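Local coordinates for toxin-like protein (Paenibacillus larvae subsp. larvae BRL-230010, PDB 5DZQ) that is a C3-like mono-ADP-ribosyltransferase toxin that probably transfers ADP-ribose from NAD+ to a protein target, as its relatives do, at residues B[34-39]-B[82-87]; B[141-146]-B[166-171]. All blocks are in the same frame, centred on the assembly; numbering follows the deposited sequence.

Contact 1: residues B[34-39]-B[82-87]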
loop_
_atom_site.group_PDB
_atom_site.type_symbol
_atom_site.label_atom_id
_atom_site.label_comp_id
_atom_site.label_asym_id
_atom_site.label_seq_id
_atom_site.Cartn_x
_atom_site.Cartn_y
_atom_site.Cartn_z
ATOM N N LYS B 34 -15.201 13.294 18.470
ATOM C CA LYS B 34 -15.543 14.265 19.510
ATOM C C LYS B 34 -14.682 14.084 20.754
ATOM O O LYS B 34 -14.488 15.022 21.528
ATOM C CB LYS B 34 -17.025 14.165 19.883
ATOM C CG LYS B 34 -17.973 14.615 18.780
ATOM C CD LYS B 34 -19.426 14.603 19.246
ATOM C CE LYS B 34 -20.388 14.312 18.091
ATOM N NZ LYS B 34 -20.355 15.361 17.036
ATOM N N LYS B 35 -14.151 12.880 20.939
ATOM C CA LYS B 35 -13.305 12.592 22.092
ATOM C C LYS B 35 -11.850 12.978 21.862
ATOM O O LYS B 35 -11.068 13.040 22.806
ATOM C CB LYS B 35 -13.383 11.105 22.456
ATOM C CG LYS B 35 -14.668 10.683 23.167
ATOM C CD LYS B 35 -14.496 9.326 23.844
ATOM C CE LYS B 35 -15.658 8.996 24.772
ATOM N NZ LYS B 35 -16.867 8.488 24.053
ATOM N N LEU B 36 -11.470 13.217 20.611
ATOM C CA LEU B 36 -10.066 13.472 20.307
ATOM C C LEU B 36 -9.683 14.944 20.409
ATOM O O LEU B 36 -10.481 15.839 20.120
ATOM C CB LEU B 36 -9.724 12.962 18.910
ATOM C CG LEU B 36 -9.874 11.461 18.682
ATOM C CD1 LEU B 36 -9.528 11.118 17.238
ATOM C CD2 LEU B 36 -8.986 10.694 19.652
ATOM N N ARG B 37 -8.448 15.177 20.830
ATOM C CA ARG B 37 -7.845 16.497 20.761
ATOM C C ARG B 37 -7.530 16.825 19.302
ATOM O O ARG B 37 -7.472 15.926 18.465
ATOM C CB ARG B 37 -6.580 16.548 21.612
ATOM C CG ARG B 37 -6.837 16.323 23.100
ATOM C CD ARG B 37 -5.547 15.958 23.825
ATOM N NE ARG B 37 -4.503 16.965 23.643
ATOM C CZ ARG B 37 -4.290 17.985 24.472
ATOM N NH1 ARG B 37 -5.049 18.137 25.547
ATOM N NH2 ARG B 37 -3.315 18.850 24.227
ATOM N N ALA B 38 -7.321 18.100 19.000
ATOM C CA ALA B 38 -7.031 18.503 17.627
ATOM C C ALA B 38 -5.775 17.814 17.082
ATOM O O ALA B 38 -5.742 17.417 15.918
ATOM C CB ALA B 38 -6.886 20.017 17.540
ATOM N N ASN B 39 -4.753 17.662 17.923
ATOM C CA ASN B 39 -3.490 17.071 17.475
ATOM C C ASN B 39 -3.627 15.568 17.256
ATOM O O ASN B 39 -2.926 14.995 16.424
ATOM C CB ASN B 39 -2.362 17.354 18.473
ATOM C CG ASN B 39 -2.496 16.542 19.759
ATOM O OD1 ASN B 39 -3.346 16.831 20.601
ATOM N ND2 ASN B 39 -1.647 15.530 19.916
ATOM N N LEU B 82 -6.281 5.962 20.049
ATOM C CA LEU B 82 -7.057 4.739 19.858
ATOM C C LEU B 82 -7.678 4.248 21.162
ATOM O O LEU B 82 -8.736 3.607 21.148
ATOM C CB LEU B 82 -6.191 3.643 19.236
ATOM C CG LEU B 82 -6.059 3.719 17.709
ATOM C CD1 LEU B 82 -4.973 2.765 17.151
ATOM C CD2 LEU B 82 -7.406 3.446 17.033
ATOM N N LYS B 83 -7.033 4.531 22.292
ATOM C CA LYS B 83 -7.589 4.090 23.573
ATOM C C LYS B 83 -8.873 4.841 23.922
ATOM O O LYS B 83 -9.654 4.381 24.751
ATOM C CB LYS B 83 -6.575 4.258 24.707
ATOM C CG LYS B 83 -5.591 3.112 24.846
ATOM C CD LYS B 83 -4.599 3.390 25.968
ATOM C CE LYS B 83 -3.522 2.319 26.033
ATOM N NZ LYS B 83 -2.446 2.661 27.012
ATOM N N LYS B 84 -9.088 5.990 23.287
ATOM C CA LYS B 84 -10.304 6.775 23.508
ATOM C C LYS B 84 -11.474 6.242 22.684
ATOM O O LYS B 84 -12.594 6.762 22.771
ATOM C CB LYS B 84 -10.073 8.251 23.166
ATOM C CG LYS B 84 -9.079 8.980 24.067
ATOM C CD LYS B 84 -8.985 10.447 23.664
ATOM C CE LYS B 84 -8.000 11.214 24.532
ATOM N NZ LYS B 84 -7.886 12.637 24.099
ATOM N N SER B 85 -11.213 5.219 21.874
ATOM C CA SER B 85 -12.272 4.587 21.088
ATOM C C SER B 85 -12.723 3.291 21.736
ATOM O O SER B 85 -11.929 2.605 22.374
ATOM C CB SER B 85 -11.806 4.315 19.654
ATOM O OG SER B 85 -10.840 3.274 19.615
ATOM N N LYS B 86 -14.006 2.969 21.575
ATOM C CA LYS B 86 -14.581 1.719 22.072
ATOM C C LYS B 86 -15.670 1.266 21.120
ATOM O O LYS B 86 -16.638 1.995 20.909
ATOM C CB LYS B 86 -15.179 1.879 23.471
ATOM C CG LYS B 86 -14.191 2.046 24.613
ATOM C CD LYS B 86 -14.948 2.146 25.933
ATOM C CE LYS B 86 -14.052 2.597 27.077
ATOM N NZ LYS B 86 -14.856 2.997 28.275
ATOM N N LEU B 87 -15.532 0.068 20.561
ATOM C CA LEU B 87 -16.468 -0.416 19.554
ATOM C C LEU B 87 -17.849 -0.593 20.168
ATOM O O LEU B 87 -17.976 -1.173 21.242
ATOM C CB LEU B 87 -15.965 -1.729 18.961
ATOM C CG LEU B 87 -16.332 -2.073 17.525
ATOM C CD1 LEU B 87 -16.024 -0.922 16.578
ATOM C CD2 LEU B 87 -15.560 -3.308 17.131
#
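K84 leaves its backbone with CG beside the backbone N (chi1 -66°) and then runs extended, which takes the chain alongside the K35 carbonyl and carries NZ past it. K84 CD lies 3.4 Å from K35 O, and K84 NZ gives that same K35 oxygen only a weak hydrogen bond of 3.5 Å. The stronger polar partner of this ammonium is E40, with which it forms a salt bridge. K35 returns the approach: its CB is directed at the other segment, and its CD sits 3.4 Å from K84 O before the chain bends at its end (chi4 80°). The two lysines thus pack through aliphatic portions against each other's carbonyls. L36, whose side chain runs aslant to K84, adds one methyl, CD2, 4.0 Å from K84 CD. Farther along, R37 CG comes within 4.0 Å of K84 NZ, while the guanidinium is turned elsewhere: R37 NE donates to N39 OD1 at 3.3 Å, in the plane of the N39 side-chain carbonyl. R37 is the N-cap of helix 38-49, and its backbone N bonds to E40, which therefore ties the start of that helix to K84. The contact is an exposed seam that joins the bend between helices 29-35 and 38-49 to the C-terminal end of helix 69-83. L36 rests on A81 of that helix, L82 and S85 press on W32 of helix 29-35, and beyond S85 the chain leads toward strand 91-97.

Contact 2: residues B[141-146]-B[166-171]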
loop_
_atom_site.group_PDB
_atom_site.type_symbol
_atom_site.label_atom_id
_atom_site.label_comp_id
_atom_site.label_asym_id
_atom_site.label_seq_id
_atom_site.Cartn_x
_atom_site.Cartn_y
_atom_site.Cartn_z
ATOM N N THR B 141 -8.372 -2.266 8.712
ATOM C CA THR B 141 -9.238 -3.299 8.156
ATOM C C THR B 141 -10.378 -2.660 7.371
ATOM O O THR B 141 -10.756 -1.522 7.645
ATOM C CB THR B 141 -9.808 -4.190 9.248
ATOM O OG1 THR B 141 -10.634 -3.416 10.134
ATOM C CG2 THR B 141 -8.681 -4.836 10.059
ATOM N N SER B 142 -10.905 -3.383 6.385
ATOM C CA SER B 142 -11.997 -2.862 5.571
ATOM C C SER B 142 -13.319 -3.461 6.039
ATOM O O SER B 142 -13.350 -4.526 6.658
ATOM C CB SER B 142 -11.772 -3.160 4.085
ATOM O OG SER B 142 -10.505 -2.702 3.640
ATOM N N ILE B 143 -14.397 -2.753 5.735
ATOM C CA ILE B 143 -15.745 -3.128 6.131
ATOM C C ILE B 143 -16.556 -3.457 4.883
ATOM O O ILE B 143 -16.568 -2.673 3.937
ATOM C CB ILE B 143 -16.444 -1.981 6.894
ATOM C CG1 ILE B 143 -15.656 -1.607 8.153
ATOM C CG2 ILE B 143 -17.865 -2.353 7.244
ATOM C CD1 ILE B 143 -15.593 -0.107 8.378
ATOM N N VAL B 144 -17.230 -4.599 4.867
ATOM C CA VAL B 144 -18.083 -4.923 3.716
ATOM C C VAL B 144 -19.342 -4.071 3.718
ATOM O O VAL B 144 -20.091 -4.053 4.695
ATOM C CB VAL B 144 -18.480 -6.417 3.695
ATOM C CG1 VAL B 144 -19.541 -6.680 2.610
ATOM C CG2 VAL B 144 -17.254 -7.282 3.451
ATOM N N SER B 145 -19.563 -3.345 2.631
ATOM C CA SER B 145 -20.863 -2.753 2.386
ATOM C C SER B 145 -21.615 -3.672 1.427
ATOM O O SER B 145 -22.280 -4.615 1.852
ATOM C CB SER B 145 -20.736 -1.344 1.814
ATOM O OG SER B 145 -21.996 -0.700 1.821
ATOM N N ASN B 146 -21.504 -3.410 0.132
ATOM C CA ASN B 146 -22.089 -4.320 -0.844
ATOM C C ASN B 146 -21.007 -5.188 -1.484
ATOM O O ASN B 146 -21.320 -6.098 -2.249
ATOM C CB ASN B 146 -22.848 -3.544 -1.925
ATOM C CG ASN B 146 -21.939 -2.623 -2.715
ATOM O OD1 ASN B 146 -20.892 -2.201 -2.224
ATOM N ND2 ASN B 146 -22.331 -2.310 -3.950
ATOM N N ALA B 166 -10.948 0.387 18.975
ATOM C CA ALA B 166 -10.971 0.338 17.517
ATOM C C ALA B 166 -11.700 1.577 17.064
ATOM O O ALA B 166 -12.801 1.848 17.540
ATOM C CB ALA B 166 -11.673 -0.930 16.999
ATOM N N GLY B 167 -11.087 2.339 16.167
ATOM C CA GLY B 167 -11.693 3.573 15.704
ATOM C C GLY B 167 -11.943 3.571 14.209
ATOM O O GLY B 167 -11.119 3.080 13.434
ATOM N N TYR B 168 -13.094 4.100 13.800
ATOM C CA TYR B 168 -13.369 4.250 12.376
ATOM C C TYR B 168 -12.614 5.444 11.812
ATOM O O TYR B 168 -12.591 6.522 12.414
ATOM C CB TYR B 168 -14.867 4.403 12.135
ATOM C CG TYR B 168 -15.642 3.122 12.377
ATOM C CD1 TYR B 168 -16.072 2.773 13.655
ATOM C CD2 TYR B 168 -15.932 2.256 11.329
ATOM C CE1 TYR B 168 -16.783 1.591 13.882
ATOM C CE2 TYR B 168 -16.647 1.081 11.545
ATOM C CZ TYR B 168 -17.066 0.755 12.817
ATOM O OH TYR B 168 -17.765 -0.415 13.020
ATOM N N VAL B 169 -11.997 5.249 10.654
ATOM C CA VAL B 169 -11.238 6.304 10.001
ATOM C C VAL B 169 -11.675 6.486 8.551
ATOM O O VAL B 169 -12.267 5.583 7.958
ATOM C CB VAL B 169 -9.739 5.998 10.040
ATOM C CG1 VAL B 169 -9.267 5.889 11.487
ATOM C CG2 VAL B 169 -9.448 4.706 9.287
ATOM N N ASP B 170 -11.386 7.656 7.985
ATOM C CA ASP B 170 -11.628 7.900 6.567
ATOM C C ASP B 170 -10.734 6.996 5.731
ATOM O O ASP B 170 -9.536 6.894 5.986
ATOM C CB ASP B 170 -11.376 9.369 6.216
ATOM C CG ASP B 170 -12.320 10.314 6.944
ATOM O OD1 ASP B 170 -13.492 10.413 6.532
ATOM O OD2 ASP B 170 -11.889 10.957 7.927
ATOM N N LYS B 171 -11.314 6.313 4.751
ATOM C CA LYS B 171 -10.521 5.454 3.878
ATOM C C LYS B 171 -9.731 6.343 2.926
ATOM O O LYS B 171 -10.227 7.383 2.495
ATOM C CB LYS B 171 -11.415 4.475 3.105
ATOM C CG LYS B 171 -10.668 3.354 2.377
ATOM C CD LYS B 171 -11.650 2.382 1.714
ATOM C CE LYS B 171 -10.992 1.062 1.343
ATOM N NZ LYS B 171 -10.916 0.135 2.506
HETATM O O HOH W 1 -13.611 -0.373 4.076
#
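I143 sets its terminal methyl against the edge of the Y168 ring, near the ring plane, with CD1 3.5 Å from CE2 and 3.8 Å from CD2. CG1 stands beside the backbone N, and the next torsion (chi2 139°) is well away from a staggered value; it swings CD1 toward the tyrosine. The two side chains meet at about a right angle, and CD1, being at the edge, does not lie over the face. Other neighbours pack on Y168: V91 of strand 91-97, L181 of strand 179-183, and Y29 and L87.

The polar half of the contact is K171. Its CG points opposite the backbone N (chi1 -168°), the chain continues extended, and a bend at chi4 of 82° brings its ammonium to the serine. K171 NZ donates a weak hydrogen bond to S142 OG at 3.1 Å. A water is held between the segments, accepting hydrogen bonds from I143 N at 3.0 Å and from K171 NZ at 3.2 Å, and so links the same lysine to the backbone just past S142. The principal partner of NZ is E180, in a salt bridge. E180 lies on strand 179-183, which runs between the two outer strands 139-142 and 167-170.

T141 and S142 end the Ser-Thr-Ser sequence of the family, and Q178 to E180 match its Gln-X-Glu signature. The ammonium is thus shared by a glutamate, a serine and a water, an arrangement consistent with K171 acting as a second-shell residue that could orient both the glutamate and the serine.

Overall arrangement
Both contacts lie at the surface of the same ADP-ribosyltransferase domain, with centres about 16 Å apart, but they hold different elements. Contact 1 joins helix ends, far from the centre of the chain, through lysine chains and backbone carbonyls; contact 2, nearer the centre, spans the two outer strands of a three-stranded sheet through an apolar edge and a water-bridged lysine. In each a lysine gives a weak bond across the contact while its salt bridge goes to a glutamate elsewhere: E40 at a helix start, E180 in the middle strand. The contacts also touch directly, S85 OG meeting A166 N and L87 CD1 packing on Y168 CE1.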